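Local coordinates for probable glutathione S-transferase (Pseudomonas aeruginosa, PDB 6JWK), which probably catalyses the glutathione-dependent isomerisation of maleylpyruvate to fumarylpyruvate, as a zeta-class member of the glutathione transferase superfamily, at residues V15-A20 against L167-A172; T54-D57 against R61-S64; D86-A91 against H149-F154; E137-A142 against C179-Y184. All coordinates share one frame; numbering follows the deposited sequence.

Contact 1 (V15-A20 against L167-A172)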
loop_
_atom_site.group_PDB
_atom_site.type_symbol
_atom_site.label_atom_id
_atom_site.label_comp_id
_atom_site.label_asym_id
_atom_site.label_seq_id
_atom_site.Cartn_x
_atom_site.Cartn_y
_atom_site.Cartn_z
ATOM N N VAL B 15 13.264 1.805 3.183
ATOM C CA VAL B 15 14.076 2.278 2.030
ATOM C C VAL B 15 15.563 2.247 2.346
ATOM O O VAL B 15 16.375 2.001 1.403
ATOM C CB VAL B 15 13.628 3.693 1.606
ATOM C CG1 VAL B 15 14.451 4.185 0.437
ATOM C CG2 VAL B 15 12.135 3.706 1.252
ATOM N N ARG B 16 15.964 2.496 3.589
ATOM C CA ARG B 16 17.388 2.313 4.001
ATOM C C ARG B 16 17.793 0.845 3.801
ATOM O O ARG B 16 18.922 0.582 3.345
ATOM C CB ARG B 16 17.646 2.727 5.442
ATOM C CG ARG B 16 17.539 4.227 5.687
ATOM C CD ARG B 16 18.099 4.649 7.033
ATOM N NE ARG B 16 17.624 3.845 8.162
ATOM C CZ ARG B 16 16.586 4.111 8.941
ATOM N NH1 ARG B 16 15.875 5.214 8.769
ATOM N NH2 ARG B 16 16.290 3.281 9.939
ATOM N N ILE B 17 16.909 -0.106 4.065
ATOM C CA ILE B 17 17.276 -1.533 3.790
ATOM C C ILE B 17 17.444 -1.709 2.280
ATOM O O ILE B 17 18.454 -2.332 1.835
ATOM C CB ILE B 17 16.189 -2.462 4.343
ATOM C CG1 ILE B 17 16.092 -2.367 5.867
ATOM C CG2 ILE B 17 16.371 -3.895 3.878
ATOM C CD1 ILE B 17 14.819 -3.023 6.424
ATOM N N ALA B 18 16.516 -1.184 1.488
ATOM C CA ALA B 18 16.596 -1.332 0.015
ATOM C C ALA B 18 17.928 -0.763 -0.480
ATOM O O ALA B 18 18.658 -1.415 -1.316
ATOM C CB ALA B 18 15.436 -0.629 -0.653
ATOM N N LEU B 19 18.249 0.472 -0.086
ATOM C CA LEU B 19 19.538 1.075 -0.512
ATOM C C LEU B 19 20.721 0.198 -0.059
ATOM O O LEU B 19 21.671 0.058 -0.841
ATOM C CB LEU B 19 19.640 2.513 0.027
ATOM C CG LEU B 19 18.652 3.478 -0.615
ATOM C CD1 LEU B 19 18.582 4.803 0.158
ATOM C CD2 LEU B 19 19.015 3.759 -2.076
ATOM N N ALA B 20 20.714 -0.304 1.170
ATOM C CA ALA B 20 21.814 -1.130 1.721
ATOM C C ALA B 20 21.927 -2.397 0.878
ATOM O O ALA B 20 23.047 -2.693 0.462
ATOM C CB ALA B 20 21.633 -1.422 3.185
ATOM N N LEU B 167 8.828 -6.270 6.205
ATOM C CA LEU B 167 8.612 -7.050 7.450
ATOM C C LEU B 167 9.525 -6.612 8.584
ATOM O O LEU B 167 9.068 -6.553 9.750
ATOM C CB LEU B 167 8.759 -8.538 7.160
ATOM C CG LEU B 167 7.409 -9.197 6.874
ATOM C CD1 LEU B 167 7.557 -10.572 6.204
ATOM C CD2 LEU B 167 6.578 -9.283 8.161
ATOM N N VAL B 168 10.793 -6.387 8.311
ATOM C CA VAL B 168 11.769 -6.140 9.397
ATOM C C VAL B 168 11.341 -4.890 10.153
ATOM O O VAL B 168 11.318 -4.910 11.368
ATOM C CB VAL B 168 13.211 -6.089 8.858
ATOM C CG1 VAL B 168 14.173 -5.371 9.785
ATOM C CG2 VAL B 168 13.661 -7.515 8.565
ATOM N N PRO B 169 10.975 -3.770 9.492
ATOM C CA PRO B 169 10.519 -2.623 10.260
ATOM C C PRO B 169 9.227 -2.893 11.051
ATOM O O PRO B 169 9.094 -2.471 12.226
ATOM C CB PRO B 169 10.391 -1.539 9.170
ATOM C CG PRO B 169 11.375 -1.955 8.105
ATOM C CD PRO B 169 11.159 -3.473 8.049
ATOM N N GLN B 170 8.306 -3.639 10.468
ATOM C CA GLN B 170 7.015 -3.948 11.113
ATOM C C GLN B 170 7.245 -4.826 12.378
ATOM O O GLN B 170 6.562 -4.598 13.418
ATOM C CB GLN B 170 6.096 -4.647 10.109
ATOM C CG GLN B 170 4.738 -5.025 10.694
ATOM C CD GLN B 170 4.056 -3.759 11.118
ATOM O OE1 GLN B 170 4.017 -3.430 12.311
ATOM N NE2 GLN B 170 3.565 -3.019 10.136
ATOM N N LEU B 171 8.125 -5.827 12.316
ATOM C CA LEU B 171 8.414 -6.678 13.524
ATOM C C LEU B 171 9.120 -5.849 14.602
ATOM O O LEU B 171 8.725 -5.939 15.780
ATOM C CB LEU B 171 9.228 -7.910 13.104
ATOM C CG LEU B 171 8.469 -8.919 12.264
ATOM C CD1 LEU B 171 9.439 -9.922 11.649
ATOM C CD2 LEU B 171 7.414 -9.610 13.115
ATOM N N ALA B 172 10.069 -4.982 14.248
ATOM C CA ALA B 172 10.766 -4.141 15.259
ATOM C C ALA B 172 9.709 -3.302 15.993
ATOM O O ALA B 172 9.709 -3.274 17.208
ATOM C CB ALA B 172 11.819 -3.285 14.619
#
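Ile17 sends its CD1 methyl to the CG and CD side of the Pro169 ring between helices 10-22 and 162-176, a small example of how the thioredoxin-like and all-helical parts of a glutathione transferase pack together. The close part of the contact belongs to this one methyl group: Ile17 CD1 lies 4.0 Å from Pro169 CG and equally near the CD of that ring. With the chain from CA to CD1 nearly extended (chi2 167°), the methyl is carried straight out from its helix. A slightly longer touch joins Ile17 CD1 to Val168 CG1 at 4.2 Å. The backbones, by contrast, stay well apart, with 9.1 Å between Ile17 CA and Val168 CA, and toward Ala172, which is partly exposed, the 167-172 segment no longer meets 15-20. Phe200 of helix 198-203 touches both Ile17 and Val168, while Cys194 and Leu195 cover Val168 further. Arg16, next to Ile17, turns its guanidinium elsewhere, to Ala203 O and Ser5 OG. Pro169 has no N-H to give to the preceding turn, and helix 162-176 is kinked there. Since the two segments share neither a hydrogen bond nor a charge pair, their association rests on burial and dispersion between apolar groups.

Contact 2 (T54-D57 against R61-S64); sequences TLVD and RRFS
Asp57 CG sits between its own backbone N and carbonyl carbon (chi1 71°), a torsion that folds the carboxylate back across the hairpin onto Arg61, and a bend at chi3 of Arg62 (74°) lays that guanidinium beside Thr54 and Val56. Asp57 OD1 accepts from Arg61 N at 2.8 Å, met from above the carboxylate plane, while Asp57 N gives a bond of 3.1 Å to Arg61 O. Further along, Leu55 and Phe63 form an antiparallel hydrogen-bonded pair: Phe63 N reaches Leu55 O at 2.9 Å almost straight (174°), and Leu55 N returns a bond of 3.0 Å to Phe63 O. Val56 and Arg62 are the adjoining non-hydrogen-bonded pair. On their side of the sheet Thr54 CG2 lies over one guanidinium face, toward its rim, 3.8 Å from Arg62 NH1, and Val56 CG2 is 3.6 Å from Arg62 NH2. Leu55 and Phe63 point the other way, toward helix 66-76, where Phe63 stacks with Tyr72; Leu88 of the second subunit also packs on Phe63. This edge hairpin of the thioredoxin-like domain thus has one largely apolar face, and another whose arginine lies about 3 Å from a sulfate, probably from the crystallisation liquor, consistent with its positive charge.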
loop_
_atom_site.group_PDB
_atom_site.type_symbol
_atom_site.label_atom_id
_atom_site.label_comp_id
_atom_site.label_asym_id
_atom_site.label_seq_id
_atom_site.Cartn_x
_atom_site.Cartn_y
_atom_site.Cartn_z
ATOM N N THR B 54 12.045 10.675 1.654
ATOM C CA THR B 54 11.990 11.282 0.317
ATOM C C THR B 54 13.261 10.923 -0.418
ATOM O O THR B 54 14.330 11.357 0.046
ATOM C CB THR B 54 11.799 12.813 0.397
ATOM O OG1 THR B 54 10.682 13.076 1.238
ATOM C CG2 THR B 54 11.535 13.449 -0.948
ATOM N N LEU B 55 13.146 10.246 -1.552
ATOM C CA LEU B 55 14.303 10.032 -2.440
ATOM C C LEU B 55 14.414 11.257 -3.343
ATOM O O LEU B 55 13.363 11.675 -3.862
ATOM C CB LEU B 55 14.095 8.765 -3.258
ATOM C CG LEU B 55 15.279 8.435 -4.163
ATOM C CD1 LEU B 55 16.398 7.827 -3.352
ATOM C CD2 LEU B 55 14.859 7.531 -5.303
ATOM N N VAL B 56 15.603 11.846 -3.476
ATOM C CA VAL B 56 15.822 13.060 -4.321
ATOM C C VAL B 56 16.902 12.703 -5.346
ATOM O O VAL B 56 18.026 12.425 -4.900
ATOM C CB VAL B 56 16.194 14.288 -3.469
ATOM C CG1 VAL B 56 16.521 15.519 -4.319
ATOM C CG2 VAL B 56 15.114 14.648 -2.463
ATOM N N ASP B 57 16.567 12.661 -6.649
ATOM C CA ASP B 57 17.503 12.196 -7.718
ATOM C C ASP B 57 18.460 13.309 -8.169
ATOM O O ASP B 57 18.350 14.451 -7.659
ATOM C CB ASP B 57 16.794 11.664 -8.959
ATOM C CG ASP B 57 16.098 12.708 -9.825
ATOM O OD1 ASP B 57 16.291 13.943 -9.605
ATOM O OD2 ASP B 57 15.337 12.275 -10.701
ATOM N N ARG B 61 14.301 15.732 -8.645
ATOM C CA ARG B 61 12.945 15.103 -8.594
ATOM C C ARG B 61 12.777 14.400 -7.248
ATOM O O ARG B 61 13.655 13.604 -6.875
ATOM C CB ARG B 61 12.673 14.017 -9.643
ATOM C CG ARG B 61 12.509 14.534 -11.061
ATOM C CD ARG B 61 11.850 13.539 -11.974
ATOM N NE ARG B 61 11.090 14.259 -12.995
ATOM C CZ ARG B 61 11.564 14.642 -14.182
ATOM N NH1 ARG B 61 12.822 14.368 -14.499
ATOM N NH2 ARG B 61 10.779 15.275 -15.051
ATOM N N ARG B 62 11.655 14.646 -6.591
ATOM C CA ARG B 62 11.346 14.078 -5.263
ATOM C C ARG B 62 10.350 12.923 -5.452
ATOM O O ARG B 62 9.278 13.105 -6.069
ATOM C CB ARG B 62 10.819 15.166 -4.329
ATOM C CG ARG B 62 11.728 16.382 -4.221
ATOM C CD ARG B 62 11.093 17.492 -3.404
ATOM N NE ARG B 62 11.091 17.211 -1.976
ATOM C CZ ARG B 62 12.159 17.329 -1.194
ATOM N NH1 ARG B 62 12.056 17.071 0.091
ATOM N NH2 ARG B 62 13.326 17.674 -1.711
ATOM N N PHE B 63 10.703 11.775 -4.893
ATOM C CA PHE B 63 9.881 10.552 -4.846
ATOM C C PHE B 63 9.512 10.305 -3.390
ATOM O O PHE B 63 10.320 10.243 -2.452
ATOM C CB PHE B 63 10.625 9.375 -5.461
ATOM C CG PHE B 63 11.222 9.631 -6.818
ATOM C CD1 PHE B 63 12.388 10.372 -6.951
ATOM C CD2 PHE B 63 10.661 9.085 -7.961
ATOM C CE1 PHE B 63 12.968 10.586 -8.195
ATOM C CE2 PHE B 63 11.244 9.287 -9.200
ATOM C CZ PHE B 63 12.398 10.037 -9.317
ATOM N N SER B 64 8.235 10.192 -3.183
ATOM C CA SER B 64 7.686 9.681 -1.928
ATOM C C SER B 64 7.087 8.298 -2.247
ATOM O O SER B 64 6.860 7.930 -3.499
ATOM C CB SER B 64 6.633 10.630 -1.445
ATOM O OG SER B 64 5.493 10.559 -2.330
#

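Contact 3 (D86-A91 against H149-F154); sequences DPLHRA and HRRGAF
His89, in the first turn of helix 87-103, receives the side chain of Arg151 from the loop that follows helix 124-149. Asp86, at the N-cap, accepts from His89 N through the anti lone pair of OD2, at 3.0 Å. The same Asp86 OD2 lies 3.3 Å above the plane of the His89 ring, toward its rim. Leu88 contributes only a distant touch, its CD2 4.4 Å from Arg151 NH2, and it also packs on Arg61 of the second subunit. His89 carries the contact. The capping bond from its N to Asp86 holds the start of the helix from which the ring projects, and the guanidinium lies over the ring face opposite Asp86 OD2, its plane 26° from that of the ring. His89 NE2 stands over the centre of the guanidinium, 3.3 Å from Arg151 CZ, an approach whose angles are poor for hydrogen bonding. In Arg151, chi2 (-75°) places CD over the imidazole, a CH-pi contact of 3.8 Å from CD to the centroid of the His89 ring, and chi3 then directs NE and the guanidinium. The polar end of Arg151 is engaged separately, NH2 bonding to Gln92 OE1. A positive arginine over one face would probably disfavour a protonated His89, an effect that the nearby Asp86 may offset. Beyond His89, Arg90 NE forms a salt bridge with Asp71 of the second subunit.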
loop_
_atom_site.group_PDB
_atom_site.type_symbol
_atom_site.label_atom_id
_atom_site.label_comp_id
_atom_site.label_asym_id
_atom_site.label_seq_id
_atom_site.Cartn_x
_atom_site.Cartn_y
_atom_site.Cartn_z
ATOM N N ASP B 86 9.674 -12.689 -12.442
ATOM C CA ASP B 86 8.597 -13.673 -12.721
ATOM C C ASP B 86 7.254 -13.141 -12.200
ATOM O O ASP B 86 7.161 -12.757 -11.028
ATOM C CB ASP B 86 8.902 -14.998 -12.063
ATOM C CG ASP B 86 7.820 -16.033 -12.322
ATOM O OD1 ASP B 86 8.019 -16.827 -13.221
ATOM O OD2 ASP B 86 6.824 -16.069 -11.587
ATOM N N PRO B 87 6.182 -13.167 -13.024
ATOM C CA PRO B 87 4.908 -12.523 -12.694
ATOM C C PRO B 87 4.170 -13.108 -11.500
ATOM O O PRO B 87 3.698 -12.374 -10.648
ATOM C CB PRO B 87 4.020 -12.764 -13.930
ATOM C CG PRO B 87 5.010 -12.920 -15.047
ATOM C CD PRO B 87 6.194 -13.618 -14.434
ATOM N N LEU B 88 4.148 -14.431 -11.438
ATOM C CA LEU B 88 3.575 -15.124 -10.280
ATOM C C LEU B 88 4.381 -14.786 -9.003
ATOM O O LEU B 88 3.744 -14.437 -7.974
ATOM C CB LEU B 88 3.535 -16.626 -10.544
ATOM C CG LEU B 88 3.063 -17.406 -9.328
ATOM C CD1 LEU B 88 1.677 -16.951 -8.955
ATOM C CD2 LEU B 88 3.093 -18.903 -9.558
ATOM N N HIS B 89 5.703 -14.877 -9.041
ATOM C CA HIS B 89 6.558 -14.651 -7.852
ATOM C C HIS B 89 6.383 -13.183 -7.460
ATOM O O HIS B 89 6.387 -12.886 -6.258
ATOM C CB HIS B 89 8.015 -15.054 -8.151
ATOM C CG HIS B 89 8.141 -16.500 -8.513
ATOM N ND1 HIS B 89 9.311 -17.041 -8.985
ATOM C CD2 HIS B 89 7.244 -17.515 -8.476
ATOM C CE1 HIS B 89 9.125 -18.323 -9.260
ATOM N NE2 HIS B 89 7.885 -18.644 -8.915
ATOM N N ARG B 90 6.255 -12.289 -8.442
ATOM C CA ARG B 90 6.074 -10.842 -8.150
ATOM C C ARG B 90 4.725 -10.638 -7.428
ATOM O O ARG B 90 4.702 -9.955 -6.356
ATOM C CB ARG B 90 6.185 -10.004 -9.426
ATOM C CG ARG B 90 6.012 -8.512 -9.135
ATOM C CD ARG B 90 6.381 -7.574 -10.247
ATOM N NE ARG B 90 5.651 -7.893 -11.442
ATOM C CZ ARG B 90 6.105 -8.633 -12.446
ATOM N NH1 ARG B 90 5.339 -8.833 -13.506
ATOM N NH2 ARG B 90 7.318 -9.169 -12.408
ATOM N N ALA B 91 3.635 -11.233 -7.935
ATOM C CA ALA B 91 2.282 -11.084 -7.350
ATOM C C ALA B 91 2.311 -11.562 -5.902
ATOM O O ALA B 91 1.754 -10.896 -5.041
ATOM C CB ALA B 91 1.233 -11.814 -8.155
ATOM N N HIS B 149 4.124 -19.393 0.335
ATOM C CA HIS B 149 4.537 -18.855 -0.982
ATOM C C HIS B 149 6.032 -18.558 -1.083
ATOM O O HIS B 149 6.452 -18.168 -2.178
ATOM C CB HIS B 149 3.699 -17.614 -1.329
ATOM C CG HIS B 149 2.238 -17.907 -1.441
ATOM N ND1 HIS B 149 1.260 -16.982 -1.079
ATOM C CD2 HIS B 149 1.577 -19.004 -1.887
ATOM C CE1 HIS B 149 0.062 -17.534 -1.262
ATOM N NE2 HIS B 149 0.228 -18.784 -1.724
ATOM N N ARG B 150 6.779 -18.591 0.009
ATOM C CA ARG B 150 8.217 -18.248 -0.046
ATOM C C ARG B 150 8.933 -19.100 -1.099
ATOM O O ARG B 150 8.530 -20.259 -1.340
ATOM C CB ARG B 150 8.912 -18.415 1.296
ATOM C CG ARG B 150 9.169 -19.870 1.688
ATOM C CD ARG B 150 9.481 -19.960 3.156
ATOM N NE ARG B 150 10.632 -19.151 3.528
ATOM C CZ ARG B 150 10.951 -18.838 4.779
ATOM N NH1 ARG B 150 10.214 -19.216 5.798
ATOM N NH2 ARG B 150 12.012 -18.117 5.012
ATOM N N ARG B 151 9.964 -18.558 -1.713
ATOM C CA ARG B 151 10.739 -19.300 -2.732
ATOM C C ARG B 151 12.021 -19.866 -2.126
ATOM O O ARG B 151 12.639 -20.703 -2.778
ATOM C CB ARG B 151 10.998 -18.413 -3.944
ATOM C CG ARG B 151 9.718 -17.961 -4.638
ATOM C CD ARG B 151 9.128 -19.121 -5.435
ATOM N NE ARG B 151 7.678 -19.080 -5.519
ATOM C CZ ARG B 151 6.947 -20.008 -6.117
ATOM N NH1 ARG B 151 7.567 -21.049 -6.668
ATOM N NH2 ARG B 151 5.616 -19.906 -6.117
ATOM N N GLY B 152 12.446 -19.386 -0.961
ATOM C CA GLY B 152 13.783 -19.698 -0.417
ATOM C C GLY B 152 13.943 -19.254 1.023
ATOM O O GLY B 152 12.928 -19.165 1.756
ATOM N N ALA B 153 15.202 -19.104 1.415
ATOM C CA ALA B 153 15.652 -18.667 2.754
ATOM C C ALA B 153 14.965 -17.337 3.004
ATOM O O ALA B 153 14.546 -17.096 4.125
ATOM C CB ALA B 153 17.150 -18.513 2.805
ATOM N N PHE B 154 14.868 -16.535 1.951
ATOM C CA PHE B 154 14.059 -15.286 1.947
ATOM C C PHE B 154 12.813 -15.534 1.102
ATOM O O PHE B 154 12.741 -16.535 0.368
ATOM C CB PHE B 154 14.882 -14.100 1.444
ATOM C CG PHE B 154 16.180 -13.906 2.187
ATOM C CD1 PHE B 154 16.217 -13.146 3.348
ATOM C CD2 PHE B 154 17.326 -14.615 1.806
ATOM C CE1 PHE B 154 17.398 -12.999 4.050
ATOM C CE2 PHE B 154 18.516 -14.435 2.486
ATOM C CZ PHE B 154 18.548 -13.631 3.607
#

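Contact 4 (E137-A142 against C179-Y184); sequences EGLAAA and CDLAPY
Leu139 presses its CB onto the centre of the Tyr184 ring, in a CH-pi contact 3.7 Å from the ring centroid and only 8° off the normal. The two side chains cross at about a right angle, and Leu139 CD1 runs on past the ring to Leu181 CD2 at 4.0 Å. The backbone of helix 124-149 takes part too: Tyr184 CD1 comes 3.6 Å from Leu139 O, while Ala140 N approaches Tyr184 CE1 obliquely at 3.5 Å. On the opposite face of the ring lies Pro183 CB, so that the ring is held between the helix and its own preceding residue. Tyr184 has chi1 -34°, displaced from the staggered position, which suggests that this fit costs some torsional strain. The next shell is the loop itself. Leu181 to Tyr184 form a type I beta turn, closed by Tyr184 N to Leu181 O at 3.0 Å, and just ahead Asp180 OD1 accepts from Ala182 N at 3.2 Å in an Asx turn. Tyr184 then occupies the N-cap position of helix 185-195. Further out, Leu171 of helix 162-176 and Leu187 of helix 185-195 both pack on Leu139, adding to the apolar surround within the C-terminal helical domain. No hydrogen bond links the two segments, which implies that dispersion and CH-pi attraction join the loop to the helix, while local turn bonds fix the shape it presents.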
loop_
_atom_site.group_PDB
_atom_site.type_symbol
_atom_site.label_atom_id
_atom_site.label_comp_id
_atom_site.label_asym_id
_atom_site.label_seq_id
_atom_site.Cartn_x
_atom_site.Cartn_y
_atom_site.Cartn_z
ATOM N N GLU B 137 -3.917 -9.559 13.756
ATOM C CA GLU B 137 -4.674 -9.853 12.519
ATOM C C GLU B 137 -3.702 -9.921 11.334
ATOM O O GLU B 137 -3.792 -10.887 10.562
ATOM C CB GLU B 137 -5.699 -8.753 12.212
ATOM C CG GLU B 137 -6.702 -8.526 13.316
ATOM C CD GLU B 137 -7.848 -9.500 13.282
ATOM O OE1 GLU B 137 -8.510 -9.562 12.245
ATOM O OE2 GLU B 137 -8.021 -10.223 14.264
ATOM N N GLY B 138 -2.845 -8.909 11.176
ATOM C CA GLY B 138 -1.957 -8.814 9.997
ATOM C C GLY B 138 -0.844 -9.866 10.014
ATOM O O GLY B 138 -0.574 -10.460 8.980
ATOM N N LEU B 139 -0.168 -10.042 11.139
ATOM C CA LEU B 139 1.009 -10.952 11.190
ATOM C C LEU B 139 0.549 -12.414 11.119
ATOM O O LEU B 139 1.290 -13.212 10.557
ATOM C CB LEU B 139 1.849 -10.675 12.440
ATOM C CG LEU B 139 2.587 -9.346 12.476
ATOM C CD1 LEU B 139 3.591 -9.341 13.603
ATOM C CD2 LEU B 139 3.255 -9.008 11.164
ATOM N N ALA B 140 -0.656 -12.768 11.597
ATOM C CA ALA B 140 -1.148 -14.147 11.415
ATOM C C ALA B 140 -1.264 -14.453 9.920
ATOM O O ALA B 140 -0.903 -15.566 9.489
ATOM C CB ALA B 140 -2.479 -14.330 12.112
ATOM N N ALA B 141 -1.752 -13.490 9.139
ATOM C CA ALA B 141 -1.923 -13.670 7.680
ATOM C C ALA B 141 -0.533 -13.683 7.037
ATOM O O ALA B 141 -0.325 -14.501 6.152
ATOM C CB ALA B 141 -2.833 -12.577 7.103
ATOM N N ALA B 142 0.400 -12.857 7.520
ATOM C CA ALA B 142 1.776 -12.728 6.959
ATOM C C ALA B 142 2.531 -14.053 7.164
ATOM O O ALA B 142 3.162 -14.520 6.249
ATOM C CB ALA B 142 2.513 -11.577 7.619
ATOM N N CYS B 179 3.961 -6.267 21.687
ATOM C CA CYS B 179 3.106 -7.304 21.070
ATOM C C CYS B 179 3.700 -8.695 21.300
ATOM O O CYS B 179 4.935 -8.862 21.256
ATOM C CB CYS B 179 2.907 -7.082 19.569
ATOM S SG CYS B 179 2.140 -5.483 19.224
ATOM N N ASP B 180 2.821 -9.666 21.420
ATOM C CA ASP B 180 3.191 -11.100 21.478
ATOM C C ASP B 180 3.563 -11.581 20.069
ATOM O O ASP B 180 2.642 -11.774 19.244
ATOM C CB ASP B 180 2.015 -11.918 22.030
ATOM C CG ASP B 180 2.384 -13.364 22.239
ATOM O OD1 ASP B 180 3.581 -13.664 22.104
ATOM O OD2 ASP B 180 1.485 -14.170 22.408
ATOM N N LEU B 181 4.832 -11.937 19.848
ATOM C CA LEU B 181 5.345 -12.378 18.532
ATOM C C LEU B 181 5.561 -13.903 18.508
ATOM O O LEU B 181 5.860 -14.454 17.425
ATOM C CB LEU B 181 6.636 -11.604 18.268
ATOM C CG LEU B 181 6.461 -10.083 18.166
ATOM C CD1 LEU B 181 7.755 -9.435 17.734
ATOM C CD2 LEU B 181 5.341 -9.719 17.210
ATOM N N ALA B 182 5.310 -14.588 19.616
ATOM C CA ALA B 182 5.383 -16.072 19.727
ATOM C C ALA B 182 4.556 -16.763 18.651
ATOM O O ALA B 182 4.985 -17.786 18.133
ATOM C CB ALA B 182 4.988 -16.544 21.113
ATOM N N PRO B 183 3.338 -16.308 18.267
ATOM C CA PRO B 183 2.591 -16.990 17.208
ATOM C C PRO B 183 3.181 -16.890 15.783
ATOM O O PRO B 183 2.670 -17.558 14.889
ATOM C CB PRO B 183 1.179 -16.393 17.256
ATOM C CG PRO B 183 1.131 -15.677 18.610
ATOM C CD PRO B 183 2.565 -15.249 18.917
ATOM N N TYR B 184 4.306 -16.192 15.576
ATOM C CA TYR B 184 4.867 -16.028 14.201
ATOM C C TYR B 184 6.308 -16.559 14.136
ATOM O O TYR B 184 7.260 -15.818 13.785
ATOM C CB TYR B 184 4.705 -14.563 13.772
ATOM C CG TYR B 184 3.455 -13.911 14.315
ATOM C CD1 TYR B 184 2.187 -14.303 13.895
ATOM C CD2 TYR B 184 3.534 -12.991 15.359
ATOM C CE1 TYR B 184 1.032 -13.777 14.470
ATOM C CE2 TYR B 184 2.395 -12.431 15.917
ATOM C CZ TYR B 184 1.144 -12.812 15.459
ATOM O OH TYR B 184 0.050 -12.295 16.097
#

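In the fold
From the N terminus, helix 10-22 begins the long loop that contact 1 closes at helix 162-176, tying the thioredoxin-like domain to the helical one. Within it nest contact 2, which completes the short hairpin 54-56/62-63 at the sheet edge, and, after it in series, contact 3, which spans from the start of helix 87-103 to the loop after helix 124-149. Contact 4 opens on helix 124-149 before contacts 3 and 1 close, so it crosses both. Contacts 1 and 4 touch where helices 124-149 and 162-176 meet. Contacts 2 and 3 both reach the second subunit, whereas contacts 2 and 4 lie on opposite sides of the chain's centre.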